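Local coordinates for Trp Repressor Binding Protein (Bacillus subtilis, PDB 1RLI) that is a putative NAD(P)H-dependent, FMN-containing oxidoreductase of the SsuE family, with a flavodoxin-like fold, at residues Tyr36-Tyr40 and Thr89-Phe93. Numbering follows the deposited sequence.
Sequences YLQKY and TLKLF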
loop_
_atom_site.group_PDB
_atom_site.type_symbol
_atom_site.label_atom_id
_atom_site.label_comp_id
_atom_site.label_asym_id
_atom_site.label_seq_id
_atom_site.Cartn_x
_atom_site.Cartn_y
_atom_site.Cartn_z
ATOM N N TYR D 36 -3.180 16.375 23.655
ATOM C CA TYR D 36 -3.592 15.029 23.978
ATOM C C TYR D 36 -5.063 14.956 23.633
ATOM O O TYR D 36 -5.850 15.806 24.063
ATOM C CB TYR D 36 -3.363 14.750 25.460
ATOM C CG TYR D 36 -1.941 15.010 25.882
ATOM C CD1 TYR D 36 -1.512 16.304 26.195
ATOM C CD2 TYR D 36 -1.017 13.971 25.967
ATOM C CE1 TYR D 36 -0.207 16.547 26.589
ATOM C CE2 TYR D 36 0.298 14.209 26.359
ATOM C CZ TYR D 36 0.689 15.493 26.671
ATOM O OH TYR D 36 1.975 15.730 27.092
ATOM N N LEU D 37 -5.437 13.969 22.828
ATOM C CA LEU D 37 -6.832 13.837 22.441
ATOM C C LEU D 37 -7.538 13.102 23.574
ATOM O O LEU D 37 -7.233 11.960 23.869
ATOM C CB LEU D 37 -6.941 13.065 21.122
ATOM C CG LEU D 37 -6.234 13.794 19.967
ATOM C CD1 LEU D 37 -6.334 12.969 18.690
ATOM C CD2 LEU D 37 -6.866 15.158 19.745
ATOM N N GLN D 38 -8.482 13.789 24.199
ATOM C CA GLN D 38 -9.219 13.259 25.336
ATOM C C GLN D 38 -10.121 12.073 25.012
ATOM O O GLN D 38 -10.648 11.963 23.907
ATOM C CB GLN D 38 -10.061 14.394 25.931
ATOM C CG GLN D 38 -10.072 14.483 27.449
ATOM C CD GLN D 38 -10.803 15.729 27.947
ATOM O OE1 GLN D 38 -10.864 15.991 29.151
ATOM N NE2 GLN D 38 -11.358 16.500 27.018
ATOM N N LYS D 39 -10.264 11.165 25.978
ATOM C CA LYS D 39 -11.162 10.024 25.832
ATOM C C LYS D 39 -11.703 9.692 27.212
ATOM O O LYS D 39 -11.011 9.845 28.225
ATOM C CB LYS D 39 -10.477 8.810 25.184
ATOM C CG LYS D 39 -9.298 8.213 25.900
ATOM C CD LYS D 39 -8.621 7.197 24.978
ATOM C CE LYS D 39 -7.467 6.487 25.658
ATOM N NZ LYS D 39 -6.727 5.615 24.707
ATOM N N TYR D 40 -12.957 9.260 27.236
ATOM C CA TYR D 40 -13.659 8.969 28.474
ATOM C C TYR D 40 -14.108 7.505 28.477
ATOM O O TYR D 40 -14.579 6.992 27.460
ATOM C CB TYR D 40 -14.871 9.905 28.551
ATOM C CG TYR D 40 -15.500 10.064 29.909
ATOM C CD1 TYR D 40 -14.882 10.820 30.903
ATOM C CD2 TYR D 40 -16.721 9.458 30.202
ATOM C CE1 TYR D 40 -15.467 10.967 32.165
ATOM C CE2 TYR D 40 -17.312 9.597 31.456
ATOM C CZ TYR D 40 -16.677 10.350 32.431
ATOM O OH TYR D 40 -17.245 10.455 33.683
ATOM N N THR D 89 -9.430 8.038 18.828
ATOM C CA THR D 89 -9.381 9.484 19.036
ATOM C C THR D 89 -8.776 10.236 17.859
ATOM O O THR D 89 -9.298 11.269 17.462
ATOM C CB THR D 89 -8.606 9.862 20.310
ATOM O OG1 THR D 89 -7.293 9.291 20.272
ATOM C CG2 THR D 89 -9.346 9.354 21.552
ATOM N N LEU D 90 -7.689 9.724 17.278
ATOM C CA LEU D 90 -7.084 10.446 16.157
ATOM C C LEU D 90 -7.957 10.368 14.917
ATOM O O LEU D 90 -8.019 11.332 14.132
ATOM C CB LEU D 90 -5.668 9.926 15.839
ATOM C CG LEU D 90 -4.902 10.723 14.762
ATOM C CD1 LEU D 90 -4.796 12.207 15.171
ATOM C CD2 LEU D 90 -3.497 10.146 14.576
ATOM N N LYS D 91 -8.642 9.244 14.722
ATOM C CA LYS D 91 -9.535 9.086 13.557
ATOM C C LYS D 91 -10.705 10.085 13.626
ATOM O O LYS D 91 -11.021 10.736 12.628
ATOM C CB LYS D 91 -10.067 7.647 13.483
ATOM C CG LYS D 91 -11.184 7.405 12.469
ATOM C CD LYS D 91 -10.739 7.698 11.051
ATOM C CE LYS D 91 -11.823 7.270 10.055
ATOM N NZ LYS D 91 -11.515 7.799 8.693
ATOM N N LEU D 92 -11.327 10.244 14.799
ATOM C CA LEU D 92 -12.440 11.189 14.901
ATOM C C LEU D 92 -11.940 12.630 14.781
ATOM O O LEU D 92 -12.655 13.508 14.264
ATOM C CB LEU D 92 -13.210 10.989 16.224
ATOM C CG LEU D 92 -14.387 9.999 16.140
ATOM C CD1 LEU D 92 -13.905 8.624 15.638
ATOM C CD2 LEU D 92 -15.060 9.890 17.511
ATOM N N PHE D 93 -10.710 12.879 15.243
ATOM C CA PHE D 93 -10.114 14.221 15.157
ATOM C C PHE D 93 -9.883 14.594 13.687
ATOM O O PHE D 93 -10.322 15.648 13.212
ATOM C CB PHE D 93 -8.775 14.245 15.896
ATOM C CG PHE D 93 -8.059 15.562 15.788
ATOM C CD1 PHE D 93 -8.531 16.684 16.476
ATOM C CD2 PHE D 93 -6.933 15.685 14.982
ATOM C CE1 PHE D 93 -7.876 17.925 16.358
ATOM C CE2 PHE D 93 -6.266 16.919 14.856
ATOM C CZ PHE D 93 -6.745 18.041 15.552
HETATM O O HOH W 1 -6.039 9.570 22.693
#
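Thr89, in the first turn of helix 88-95, presses its CB against CB of Leu37 at 3.7 Å. The methyl CG2 reaches past Leu37 to the backbone beyond, 3.7 Å from Gln38 O, and also touches CB of Lys39; the Lys39 and Thr89 side chains cross at about a right angle. With chi1 at 55°, OG1 sits between the backbone N and carbonyl carbon of Thr89, where it donates to a water at 2.7 Å; the same water gives a hydrogen to Leu37 O and so links two segments that share no direct hydrogen bond. OG1 is also hydrogen-bonded to Ser87 OG, which in addition bonds Leu90 N. One residue on, Leu90 offers its backbone CA and its methyl CD1 to CD1 of Leu37, the two methyls 3.9 Å apart. Phe93, a turn later, is hydrogen-bonded through its N to Thr89 O and receives both methyls of Leu37: Leu37 CD1 lies against Phe93 CB, and Leu37 CD2 comes obliquely to within 4.0 Å of Phe93 CD1. Cutting Leu37 back to an alanine would keep CB near Thr89 but is likely to open a gap beside Leu90 CD1 and the Phe93 ring, where the two methyls now sit. Ile65 of helix 62-70 touches both Leu37 and Phe93, while Trp97 meets the Phe93 ring edge-to-face. Helix 88-95 thus packs where strand 33-41 is interrupted by a bulge or short loop, and also touches helix 62-70, strand 74-80 through Leu90, and, through Thr89, strand 55-57 at one edge of the sheet.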